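Local coordinates for protein phthiocerol synthesis polyketide synthase type I PpsC (Mycobacterium tuberculosis, PDB 7AHB) that probably selects an acyl-CoA extender unit and loads its acyl group onto the carrier protein, as the acyltransferase domain of a mycobacterial polyketide synthase, at residues 49-54 with 127-132; 69-74 with 121-126; 143-148 with 265-270; 313-318 with 341-346. One frame throughout, in Å; residues are numbered along the deposited sequence.

Overall arrangement
Interactions 1, 3 and 4 all reach the five-stranded parallel sheet. Interactions 1 and 4 sit on its neighbouring strands 49-53 and 313-316, their centres about 8 Å apart, while interaction 3 lies at the edge formed by 267-269. Interaction 2 is more peripheral, about 13 Å from interaction 1 between centres, and holds a sodium ion. Helix 106-126 joins these places: Y53 OH meets T121 OG1 at 2.6 Å, and W124 NE1 meets T345 OG1 of interaction 4 at 2.9 Å. Interactions 3 and 4 do not touch. Through A144, interaction 3 touches the turn after strand 133-136, whose GxSxG sequence fits a nucleophile elbow.

Interaction 1. Residues 49-54 with 127-132; sequences TVFVYS and YGVTPD
T49 and F51 of parallel strand 49-53 meet P131 and D132 in the loop that brings the chain from helix 106-126 into strand 133-136, the next strand of the sheet. Two bonds clasp T49 and D132 together. T49 N donates to D132 OD2 over 2.7 Å, reaching the carboxylate oxygen on its anti lone pair, away from the other oxygen. In return D132 N donates to T49 O at 2.8 Å, tilted from the carbonyl plane. The aspartate thus grips the start of strand 49-53 with both backbone and side chain, and F51 carries the sheet pairing onward to A133 and I135.

Further along the strand P131 lies over one face of the F51 ring in a CH-pi contact: its CB is 3.9 Å from the ring centroid and 3.6 Å from F51 CG, displaced toward the rim. V129 comes from another direction, its CG1 in the ring plane at the edge, 3.9 Å from F51 CE1. With chi1 at -83° the phenyl leans to the side of its own backbone N, towards this loop. W124 meets the same ring obliquely. G128, with positive phi, is the C' residue of a Schellman motif that ends helix 106-126 and releases the chain into the loop. Such a helix-to-strand return, laid against the preceding parallel strand, closes a beta-alpha-beta crossover of an alpha/beta fold.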
loop_
_atom_site.group_PDB
_atom_site.type_symbol
_atom_site.label_atom_id
_atom_site.label_comp_id
_atom_site.label_asym_id
_atom_site.label_seq_id
_atom_site.Cartn_x
_atom_site.Cartn_y
_atom_site.Cartn_z
ATOM N N THR A 49 -4.360 -16.658 4.559
ATOM C CA THR A 49 -3.295 -15.667 4.488
ATOM C C THR A 49 -3.719 -14.506 3.597
ATOM O O THR A 49 -4.184 -14.719 2.469
ATOM C CB THR A 49 -2.006 -16.295 3.937
ATOM O OG1 THR A 49 -1.499 -17.250 4.867
ATOM C CG2 THR A 49 -0.939 -15.204 3.683
ATOM N N VAL A 50 -3.495 -13.286 4.082
ATOM C CA VAL A 50 -3.804 -12.063 3.353
ATOM C C VAL A 50 -2.507 -11.301 3.128
ATOM O O VAL A 50 -1.754 -11.077 4.078
ATOM C CB VAL A 50 -4.803 -11.197 4.135
ATOM C CG1 VAL A 50 -5.095 -9.909 3.391
ATOM C CG2 VAL A 50 -6.132 -11.985 4.380
ATOM N N PHE A 51 -2.243 -10.925 1.883
ATOM C CA PHE A 51 -1.138 -10.019 1.573
ATOM C C PHE A 51 -1.673 -8.595 1.521
ATOM O O PHE A 51 -2.636 -8.329 0.795
ATOM C CB PHE A 51 -0.501 -10.329 0.226
ATOM C CG PHE A 51 0.531 -11.428 0.254
ATOM C CD1 PHE A 51 0.535 -12.388 1.250
ATOM C CD2 PHE A 51 1.484 -11.508 -0.751
ATOM C CE1 PHE A 51 1.471 -13.406 1.244
ATOM C CE2 PHE A 51 2.428 -12.521 -0.750
ATOM C CZ PHE A 51 2.424 -13.462 0.249
ATOM N N VAL A 52 -1.024 -7.680 2.247
ATOM C CA VAL A 52 -1.456 -6.286 2.348
ATOM C C VAL A 52 -0.417 -5.397 1.669
ATOM O O VAL A 52 0.757 -5.385 2.071
ATOM C CB VAL A 52 -1.649 -5.866 3.811
ATOM C CG1 VAL A 52 -1.941 -4.379 3.903
ATOM C CG2 VAL A 52 -2.760 -6.710 4.475
ATOM N N TYR A 53 -0.859 -4.612 0.681
ATOM C CA TYR A 53 0.029 -3.755 -0.104
ATOM C C TYR A 53 -0.178 -2.313 0.342
ATOM O O TYR A 53 -1.266 -1.747 0.170
ATOM C CB TYR A 53 -0.226 -3.945 -1.596
ATOM C CG TYR A 53 0.169 -5.338 -2.033
ATOM C CD1 TYR A 53 -0.719 -6.397 -1.930
ATOM C CD2 TYR A 53 1.445 -5.602 -2.471
ATOM C CE1 TYR A 53 -0.363 -7.669 -2.308
ATOM C CE2 TYR A 53 1.825 -6.880 -2.842
ATOM C CZ TYR A 53 0.913 -7.908 -2.756
ATOM O OH TYR A 53 1.283 -9.180 -3.115
ATOM N N SER A 54 0.861 -1.737 0.948
ATOM C CA SER A 54 0.798 -0.390 1.470
ATOM C C SER A 54 0.909 0.621 0.340
ATOM O O SER A 54 1.468 0.346 -0.726
ATOM C CB SER A 54 1.916 -0.159 2.480
ATOM O OG SER A 54 1.912 1.182 2.906
ATOM N N TYR A 127 9.337 -19.166 -1.241
ATOM C CA TYR A 127 9.388 -19.903 0.015
ATOM C C TYR A 127 8.030 -20.505 0.376
ATOM O O TYR A 127 7.806 -20.867 1.544
ATOM C CB TYR A 127 9.905 -18.994 1.132
ATOM C CG TYR A 127 11.368 -18.681 0.977
ATOM C CD1 TYR A 127 12.321 -19.670 1.195
ATOM C CD2 TYR A 127 11.804 -17.417 0.598
ATOM C CE1 TYR A 127 13.670 -19.415 1.041
ATOM C CE2 TYR A 127 13.168 -17.150 0.443
ATOM C CZ TYR A 127 14.082 -18.145 0.675
ATOM O OH TYR A 127 15.440 -17.902 0.537
ATOM N N GLY A 128 7.124 -20.617 -0.606
ATOM C CA GLY A 128 5.873 -21.324 -0.406
ATOM C C GLY A 128 4.774 -20.518 0.232
ATOM O O GLY A 128 3.777 -21.103 0.670
ATOM N N VAL A 129 4.915 -19.192 0.291
ATOM C CA VAL A 129 3.929 -18.315 0.916
ATOM C C VAL A 129 3.240 -17.516 -0.189
ATOM O O VAL A 129 3.859 -16.673 -0.852
ATOM C CB VAL A 129 4.567 -17.383 1.958
ATOM C CG1 VAL A 129 3.519 -16.447 2.537
ATOM C CG2 VAL A 129 5.257 -18.180 3.052
ATOM N N THR A 130 1.948 -17.760 -0.382
ATOM C CA THR A 130 1.151 -17.059 -1.378
ATOM C C THR A 130 -0.154 -16.604 -0.730
ATOM O O THR A 130 -0.630 -17.216 0.241
ATOM C CB THR A 130 0.845 -17.945 -2.606
ATOM O OG1 THR A 130 0.064 -19.057 -2.184
ATOM C CG2 THR A 130 2.109 -18.446 -3.278
ATOM N N PRO A 131 -0.772 -15.548 -1.242
ATOM C CA PRO A 131 -1.981 -15.032 -0.585
ATOM C C PRO A 131 -3.244 -15.765 -1.012
ATOM O O PRO A 131 -3.433 -16.091 -2.183
ATOM C CB PRO A 131 -2.034 -13.561 -1.020
ATOM C CG PRO A 131 -1.365 -13.563 -2.397
ATOM C CD PRO A 131 -0.350 -14.723 -2.389
ATOM N N ASP A 132 -4.125 -15.994 -0.046
ATOM C CA ASP A 132 -5.483 -16.426 -0.352
ATOM C C ASP A 132 -6.382 -15.243 -0.709
ATOM O O ASP A 132 -7.405 -15.430 -1.372
ATOM C CB ASP A 132 -6.084 -17.170 0.843
ATOM C CG ASP A 132 -5.218 -18.314 1.317
ATOM O OD1 ASP A 132 -4.981 -19.255 0.537
ATOM O OD2 ASP A 132 -4.762 -18.259 2.476
#

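Interaction 2. Residues 69-74 with 121-126; sequences ADEPAF and TALWRS. With NA (sodium ion), chain Q.
Two torsions of E71, chi1 at -70° and a bend at chi2 of -64°, fold its side chain back so that it crosses the side chain of L123 at about a right angle. L123 CD1 fits against the curved chain, 3.5 Å from E71 OE1 and 3.8 Å from E71 CB, so a methyl group covers the stem of the acid. That same OE1 lies 2.9 Å from the sodium ion, long for a sodium-oxygen bond, and is also hydrogen-bonded to the hydroxyl of Y127. Two partners thus hold the carboxylate in place, and the positive ion would probably help keep it ionised.

A73, the other protein residue of the sodium site, directs its methyl group toward helix 106-126. There it rests 3.8 Å from A122 O and also meets S126, whose CB and OG both lie near it, although the CB-CB separation is unusually short and its detail doubtful. S126, with chi1 at 73°, turns OG back onto its own helix, where it donates to L123 O over 2.6 Å. F74 reaches away to M116, A119 and L120 further back along helix 106-126. E71 is both the first residue out of helix 65-70 and the N-cap position of helix 72-89, so this is a helix-helix junction packed on A73, A122 and S126, with L123 against E71 and a sodium ion bound at the break between two successive helices.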
loop_
_atom_site.group_PDB
_atom_site.type_symbol
_atom_site.label_atom_id
_atom_site.label_comp_id
_atom_site.label_asym_id
_atom_site.label_seq_id
_atom_site.Cartn_x
_atom_site.Cartn_y
_atom_site.Cartn_z
ATOM N N ALA A 69 21.372 -9.993 -4.422
ATOM C CA ALA A 69 22.497 -10.902 -4.554
ATOM C C ALA A 69 22.255 -12.269 -3.939
ATOM O O ALA A 69 22.918 -13.228 -4.340
ATOM C CB ALA A 69 23.746 -10.292 -3.912
ATOM N N ASP A 70 21.322 -12.396 -2.988
ATOM C CA ASP A 70 21.186 -13.624 -2.210
ATOM C C ASP A 70 19.854 -14.343 -2.388
ATOM O O ASP A 70 19.696 -15.455 -1.875
ATOM C CB ASP A 70 21.376 -13.325 -0.710
ATOM C CG ASP A 70 22.762 -12.793 -0.387
ATOM O OD1 ASP A 70 23.626 -12.823 -1.286
ATOM O OD2 ASP A 70 22.990 -12.337 0.761
ATOM N N GLU A 71 18.898 -13.752 -3.092
ATOM C CA GLU A 71 17.540 -14.280 -3.193
ATOM C C GLU A 71 17.168 -14.297 -4.666
ATOM O O GLU A 71 16.637 -13.309 -5.199
ATOM C CB GLU A 71 16.569 -13.448 -2.362
ATOM C CG GLU A 71 16.783 -13.613 -0.861
ATOM C CD GLU A 71 16.513 -15.048 -0.381
ATOM O OE1 GLU A 71 15.848 -15.812 -1.112
ATOM O OE2 GLU A 71 16.968 -15.409 0.725
ATOM N N PRO A 72 17.433 -15.418 -5.356
ATOM C CA PRO A 72 17.208 -15.456 -6.813
ATOM C C PRO A 72 15.799 -15.112 -7.242
ATOM O O PRO A 72 15.626 -14.482 -8.295
ATOM C CB PRO A 72 17.576 -16.907 -7.192
ATOM C CG PRO A 72 18.557 -17.328 -6.156
ATOM C CD PRO A 72 18.157 -16.617 -4.871
ATOM N N ALA A 73 14.784 -15.497 -6.468
ATOM C CA ALA A 73 13.420 -15.149 -6.851
ATOM C C ALA A 73 13.226 -13.639 -6.871
ATOM O O ALA A 73 12.541 -13.093 -7.745
ATOM C CB ALA A 73 12.425 -15.804 -5.900
ATOM N N PHE A 74 13.809 -12.946 -5.899
ATOM C CA PHE A 74 13.726 -11.492 -5.884
ATOM C C PHE A 74 14.437 -10.913 -7.097
ATOM O O PHE A 74 13.897 -10.043 -7.788
ATOM C CB PHE A 74 14.319 -10.957 -4.577
ATOM C CG PHE A 74 14.270 -9.464 -4.455
ATOM C CD1 PHE A 74 13.103 -8.820 -4.062
ATOM C CD2 PHE A 74 15.385 -8.700 -4.719
ATOM C CE1 PHE A 74 13.054 -7.438 -3.959
ATOM C CE2 PHE A 74 15.333 -7.324 -4.604
ATOM C CZ PHE A 74 14.167 -6.701 -4.226
ATOM N N THR A 121 6.639 -10.000 -3.419
ATOM C CA THR A 121 5.636 -11.052 -3.557
ATOM C C THR A 121 6.246 -12.296 -4.186
ATOM O O THR A 121 5.946 -13.415 -3.762
ATOM C CB THR A 121 4.462 -10.550 -4.388
ATOM O OG1 THR A 121 3.834 -9.401 -3.765
ATOM C CG2 THR A 121 3.376 -11.652 -4.524
ATOM N N ALA A 122 7.166 -12.106 -5.143
ATOM C CA ALA A 122 7.884 -13.225 -5.751
ATOM C C ALA A 122 8.765 -13.920 -4.731
ATOM O O ALA A 122 8.898 -15.154 -4.740
ATOM C CB ALA A 122 8.727 -12.729 -6.919
ATOM N N LEU A 123 9.360 -13.139 -3.830
ATOM C CA LEU A 123 10.236 -13.702 -2.816
ATOM C C LEU A 123 9.462 -14.624 -1.890
ATOM O O LEU A 123 9.876 -15.764 -1.646
ATOM C CB LEU A 123 10.905 -12.578 -2.028
ATOM C CG LEU A 123 11.826 -12.996 -0.888
ATOM C CD1 LEU A 123 12.916 -13.919 -1.420
ATOM C CD2 LEU A 123 12.430 -11.788 -0.203
ATOM N N TRP A 124 8.345 -14.132 -1.340
ATOM C CA TRP A 124 7.507 -14.982 -0.497
ATOM C C TRP A 124 7.056 -16.239 -1.246
ATOM O O TRP A 124 7.030 -17.342 -0.678
ATOM C CB TRP A 124 6.278 -14.214 -0.018
ATOM C CG TRP A 124 6.465 -13.280 1.133
ATOM C CD1 TRP A 124 6.407 -11.914 1.095
ATOM C CD2 TRP A 124 6.694 -13.631 2.503
ATOM N NE1 TRP A 124 6.591 -11.404 2.342
ATOM C CE2 TRP A 124 6.762 -12.432 3.231
ATOM C CE3 TRP A 124 6.831 -14.838 3.183
ATOM C CZ2 TRP A 124 6.958 -12.401 4.612
ATOM C CZ3 TRP A 124 7.055 -14.809 4.551
ATOM C CH2 TRP A 124 7.106 -13.597 5.252
ATOM N N ARG A 125 6.664 -16.084 -2.515
ATOM C CA ARG A 125 6.221 -17.230 -3.301
ATOM C C ARG A 125 7.306 -18.297 -3.384
ATOM O O ARG A 125 7.014 -19.500 -3.342
ATOM C CB ARG A 125 5.823 -16.785 -4.706
ATOM C CG ARG A 125 5.508 -17.958 -5.670
ATOM C CD ARG A 125 4.634 -17.456 -6.782
ATOM N NE ARG A 125 4.174 -18.396 -7.818
ATOM C CZ ARG A 125 3.951 -19.709 -7.701
ATOM N NH1 ARG A 125 4.185 -20.382 -6.566
ATOM N NH2 ARG A 125 3.497 -20.365 -8.765
ATOM N N SER A 126 8.562 -17.875 -3.523
ATOM C CA SER A 126 9.657 -18.825 -3.649
ATOM C C SER A 126 9.859 -19.632 -2.374
ATOM O O SER A 126 10.495 -20.687 -2.417
ATOM C CB SER A 126 10.968 -18.105 -4.015
ATOM O OG SER A 126 11.494 -17.382 -2.925
HETATM NA NA NA Q . 14.594 -16.424 -3.689
#

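Interaction 3. Residues 143-148 with 265-270; sequences AAAVVA and IPIIST
A148 O, beside the C-terminal part of helix 141-147, takes a hydrogen bond from I265 N at 3.3 Å, long but fairly straight at 162°. T264 OG1 bonds to the same carbonyl oxygen, and a backbone bond also links A148 with T264, so A148 is tied to the chain that leads into strand 267-269.

The rest is mainly van der Waals packing of alanines and isoleucines, partly on backbone atoms. I265 leans over A148: its CB is 4.1 Å from A148 CB, and its CD1 comes to 3.8 Å from V147 O. I267 starts on the same methyl group, I267 CB lying 4.1 Å from A148 CB, and then runs back up the helix. Its CG1 stands trans to the backbone N (chi1 164°), which extends the chain until CD1 is 4.0 Å from A144 CB and 3.8 Å from A145 N. V134 of the adjacent strand 133-136 touches A144, A148 and I267.

Helix 141-147 follows strand 133-136 through a GxSxG turn that fits a nucleophile elbow, as in other acyltransferases; the contact packs the helix after this probable elbow onto the edge strand of an alpha/beta hydrolase-like core.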
loop_
_atom_site.group_PDB
_atom_site.type_symbol
_atom_site.label_atom_id
_atom_site.label_comp_id
_atom_site.label_asym_id
_atom_site.label_seq_id
_atom_site.Cartn_x
_atom_site.Cartn_y
_atom_site.Cartn_z
ATOM N N ALA A 143 -0.809 -2.678 -6.963
ATOM C CA ALA A 143 -0.036 -3.898 -6.757
ATOM C C ALA A 143 -0.945 -5.059 -6.391
ATOM O O ALA A 143 -0.756 -6.174 -6.887
ATOM C CB ALA A 143 1.014 -3.696 -5.668
ATOM N N ALA A 144 -1.928 -4.815 -5.512
ATOM C CA ALA A 144 -2.893 -5.860 -5.153
ATOM C C ALA A 144 -3.636 -6.377 -6.379
ATOM O O ALA A 144 -3.821 -7.589 -6.547
ATOM C CB ALA A 144 -3.885 -5.321 -4.109
ATOM N N ALA A 145 -4.078 -5.467 -7.243
ATOM C CA ALA A 145 -4.783 -5.860 -8.449
ATOM C C ALA A 145 -3.889 -6.679 -9.366
ATOM O O ALA A 145 -4.364 -7.607 -10.034
ATOM C CB ALA A 145 -5.315 -4.611 -9.160
ATOM N N VAL A 146 -2.592 -6.355 -9.415
ATOM C CA VAL A 146 -1.664 -7.153 -10.209
ATOM C C VAL A 146 -1.573 -8.555 -9.636
ATOM O O VAL A 146 -1.757 -9.558 -10.342
ATOM C CB VAL A 146 -0.278 -6.482 -10.269
ATOM C CG1 VAL A 146 0.739 -7.409 -10.911
ATOM C CG2 VAL A 146 -0.350 -5.180 -11.038
ATOM N N VAL A 147 -1.328 -8.649 -8.333
ATOM C CA VAL A 147 -1.126 -9.957 -7.710
ATOM C C VAL A 147 -2.407 -10.792 -7.758
ATOM O O VAL A 147 -2.357 -12.024 -7.913
ATOM C CB VAL A 147 -0.608 -9.748 -6.275
ATOM C CG1 VAL A 147 -0.532 -11.065 -5.512
ATOM C CG2 VAL A 147 0.765 -9.076 -6.302
ATOM N N ALA A 148 -3.569 -10.150 -7.660
ATOM C CA ALA A 148 -4.828 -10.868 -7.764
ATOM C C ALA A 148 -5.177 -11.268 -9.198
ATOM O O ALA A 148 -6.156 -11.980 -9.399
ATOM C CB ALA A 148 -5.965 -10.027 -7.193
ATOM N N ILE A 265 -7.719 -14.141 -7.533
ATOM C CA ILE A 265 -7.590 -14.184 -6.076
ATOM C C ILE A 265 -8.604 -13.168 -5.540
ATOM O O ILE A 265 -8.680 -12.064 -6.094
ATOM C CB ILE A 265 -6.171 -13.805 -5.611
ATOM C CG1 ILE A 265 -5.127 -14.670 -6.255
ATOM C CG2 ILE A 265 -6.048 -13.925 -4.092
ATOM C CD1 ILE A 265 -3.774 -14.677 -5.545
ATOM N N PRO A 266 -9.367 -13.461 -4.484
ATOM C CA PRO A 266 -10.219 -12.427 -3.876
ATOM C C PRO A 266 -9.385 -11.185 -3.608
ATOM O O PRO A 266 -8.308 -11.251 -3.013
ATOM C CB PRO A 266 -10.704 -13.081 -2.577
ATOM C CG PRO A 266 -10.792 -14.544 -2.960
ATOM C CD PRO A 266 -9.533 -14.758 -3.817
ATOM N N ILE A 267 -9.890 -10.038 -4.046
ATOM C CA ILE A 267 -9.288 -8.752 -3.704
ATOM C C ILE A 267 -10.361 -7.927 -2.994
ATOM O O ILE A 267 -11.442 -7.696 -3.550
ATOM C CB ILE A 267 -8.723 -8.014 -4.935
ATOM C CG1 ILE A 267 -8.470 -6.553 -4.596
ATOM C CG2 ILE A 267 -9.654 -8.161 -6.132
ATOM C CD1 ILE A 267 -7.512 -5.872 -5.577
ATOM N N ILE A 268 -10.072 -7.516 -1.762
ATOM C CA ILE A 268 -10.937 -6.641 -0.979
ATOM C C ILE A 268 -10.484 -5.214 -1.249
ATOM O O ILE A 268 -9.407 -4.795 -0.810
ATOM C CB ILE A 268 -10.856 -6.992 0.509
ATOM C CG1 ILE A 268 -11.362 -8.431 0.736
ATOM C CG2 ILE A 268 -11.699 -6.009 1.349
ATOM C CD1 ILE A 268 -10.906 -9.025 2.024
ATOM N N SER A 269 -11.284 -4.474 -2.005
ATOM C CA SER A 269 -10.920 -3.126 -2.408
ATOM C C SER A 269 -11.138 -2.142 -1.253
ATOM O O SER A 269 -12.147 -2.199 -0.542
ATOM C CB SER A 269 -11.756 -2.692 -3.610
ATOM O OG SER A 269 -11.502 -1.311 -3.939
ATOM N N THR A 270 -10.174 -1.262 -1.044
ATOM C CA THR A 270 -10.316 -0.185 -0.072
ATOM C C THR A 270 -10.856 1.089 -0.721
ATOM O O THR A 270 -10.964 2.136 -0.061
ATOM C CB THR A 270 -8.982 0.069 0.612
ATOM O OG1 THR A 270 -8.004 0.431 -0.380
ATOM C CG2 THR A 270 -8.538 -1.173 1.399
#

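Interaction 4. Residues 313-318 with 341-346; sequences TFIEIS and LSIGTL
Backbone bonds come first: strands 313-316 and 341-343 run parallel, their axes 6° apart, with T313, F314 and I315 level with L341, S342 and I343. F314 N donates to L341 O at 2.9 Å, I343 N to F314 O at 3.0 Å, and E316 N to I343 O at 2.8 Å. Further along, L346 N reaches S318 O over a longer 3.3 Å.

Polar side chains take over at this end. T345 OG1 donates to E316 O at 2.7 Å and itself receives W124 NE1, so the hydroxyl is used in both directions. S318 OG donates a hydrogen bond to E316 OE2, approaching from above the carboxylate plane. One water links the two chains, donating to S318 OG and L346 O and accepting from T345 N.

On the face of T313, I315, L341 and I343, side chains lie side by side, I315 CG1 to I343 CG1 at 4.0 Å. The I343 chi1 of 59° turns its CG1 toward that of I315.

Helix 324-334 links the two strands as a beta-alpha-beta unit and covers the face of F314 and S342; helix 106-126 packs on I315 and I317, and strand 49-53 pairs along the far side of 313-316.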
loop_
_atom_site.group_PDB
_atom_site.type_symbol
_atom_site.label_atom_id
_atom_site.label_comp_id
_atom_site.label_asym_id
_atom_site.label_seq_id
_atom_site.Cartn_x
_atom_site.Cartn_y
_atom_site.Cartn_z
ATOM N N THR A 313 -3.563 -14.882 9.017
ATOM C CA THR A 313 -2.208 -14.376 8.819
ATOM C C THR A 313 -2.250 -13.204 7.854
ATOM O O THR A 313 -2.706 -13.357 6.716
ATOM C CB THR A 313 -1.271 -15.466 8.301
ATOM O OG1 THR A 313 -1.172 -16.500 9.286
ATOM C CG2 THR A 313 0.117 -14.887 8.022
ATOM N N PHE A 314 -1.785 -12.046 8.318
ATOM C CA PHE A 314 -1.668 -10.840 7.514
ATOM C C PHE A 314 -0.190 -10.505 7.348
ATOM O O PHE A 314 0.539 -10.402 8.337
ATOM C CB PHE A 314 -2.413 -9.684 8.176
ATOM C CG PHE A 314 -3.910 -9.859 8.174
ATOM C CD1 PHE A 314 -4.512 -10.767 9.023
ATOM C CD2 PHE A 314 -4.705 -9.129 7.312
ATOM C CE1 PHE A 314 -5.882 -10.940 9.016
ATOM C CE2 PHE A 314 -6.075 -9.302 7.306
ATOM C CZ PHE A 314 -6.656 -10.214 8.170
ATOM N N ILE A 315 0.241 -10.340 6.104
ATOM C CA ILE A 315 1.638 -10.050 5.773
ATOM C C ILE A 315 1.655 -8.750 4.980
ATOM O O ILE A 315 1.151 -8.701 3.847
ATOM C CB ILE A 315 2.288 -11.181 4.963
ATOM C CG1 ILE A 315 2.198 -12.482 5.728
ATOM C CG2 ILE A 315 3.772 -10.847 4.630
ATOM C CD1 ILE A 315 2.654 -13.697 4.944
ATOM N N GLU A 316 2.255 -7.710 5.551
ATOM C CA GLU A 316 2.434 -6.460 4.829
ATOM C C GLU A 316 3.609 -6.614 3.865
ATOM O O GLU A 316 4.725 -6.969 4.276
ATOM C CB GLU A 316 2.666 -5.297 5.790
ATOM C CG GLU A 316 2.905 -3.988 5.082
ATOM C CD GLU A 316 3.175 -2.850 6.061
ATOM O OE1 GLU A 316 2.712 -2.971 7.227
ATOM O OE2 GLU A 316 3.864 -1.862 5.673
ATOM N N ILE A 317 3.358 -6.338 2.589
ATOM C CA ILE A 317 4.346 -6.510 1.539
ATOM C C ILE A 317 4.981 -5.142 1.298
ATOM O O ILE A 317 4.526 -4.378 0.436
ATOM C CB ILE A 317 3.708 -7.061 0.256
ATOM C CG1 ILE A 317 2.943 -8.345 0.552
ATOM C CG2 ILE A 317 4.810 -7.318 -0.802
ATOM C CD1 ILE A 317 3.789 -9.496 1.032
ATOM N N SER A 318 5.992 -4.794 2.088
ATOM C CA SER A 318 6.564 -3.456 2.023
ATOM C C SER A 318 8.035 -3.533 2.406
ATOM O O SER A 318 8.531 -4.563 2.889
ATOM C CB SER A 318 5.825 -2.468 2.954
ATOM O OG SER A 318 6.019 -2.834 4.308
ATOM N N LEU A 341 -1.785 -13.361 13.338
ATOM C CA LEU A 341 -0.391 -13.011 13.108
ATOM C C LEU A 341 -0.402 -11.844 12.139
ATOM O O LEU A 341 -1.001 -11.941 11.063
ATOM C CB LEU A 341 0.376 -14.200 12.533
ATOM C CG LEU A 341 1.893 -14.084 12.361
ATOM C CD1 LEU A 341 2.580 -14.067 13.710
ATOM C CD2 LEU A 341 2.391 -15.231 11.487
ATOM N N SER A 342 0.226 -10.737 12.522
ATOM C CA SER A 342 0.356 -9.568 11.656
ATOM C C SER A 342 1.831 -9.203 11.566
ATOM O O SER A 342 2.409 -8.717 12.543
ATOM C CB SER A 342 -0.454 -8.388 12.182
ATOM O OG SER A 342 -0.348 -7.268 11.313
ATOM N N ILE A 343 2.430 -9.418 10.392
ATOM C CA ILE A 343 3.867 -9.251 10.207
ATOM C C ILE A 343 4.151 -8.501 8.911
ATOM O O ILE A 343 3.288 -8.330 8.052
ATOM C CB ILE A 343 4.620 -10.599 10.199
ATOM C CG1 ILE A 343 4.102 -11.511 9.092
ATOM C CG2 ILE A 343 4.491 -11.296 11.542
ATOM C CD1 ILE A 343 5.137 -12.549 8.635
ATOM N N GLY A 344 5.404 -8.074 8.766
ATOM C CA GLY A 344 5.865 -7.436 7.560
ATOM C C GLY A 344 6.804 -8.315 6.760
ATOM O O GLY A 344 6.979 -9.504 7.039
ATOM N N THR A 345 7.414 -7.696 5.741
ATOM C CA THR A 345 8.351 -8.371 4.854
ATOM C C THR A 345 9.783 -7.920 5.100
ATOM O O THR A 345 10.605 -8.713 5.561
ATOM C CB THR A 345 7.950 -8.123 3.386
ATOM O OG1 THR A 345 6.614 -8.594 3.173
ATOM C CG2 THR A 345 8.877 -8.849 2.436
ATOM N N LEU A 346 10.065 -6.643 4.898
ATOM C CA LEU A 346 11.350 -6.043 5.227
ATOM C C LEU A 346 11.159 -4.913 6.241
ATOM O O LEU A 346 10.047 -4.419 6.456
ATOM C CB LEU A 346 12.026 -5.488 3.970
ATOM C CG LEU A 346 12.163 -6.388 2.751
ATOM C CD1 LEU A 346 12.806 -5.587 1.617
ATOM C CD2 LEU A 346 12.974 -7.598 3.065
HETATM O O HOH W 1 7.439 -4.798 6.005
#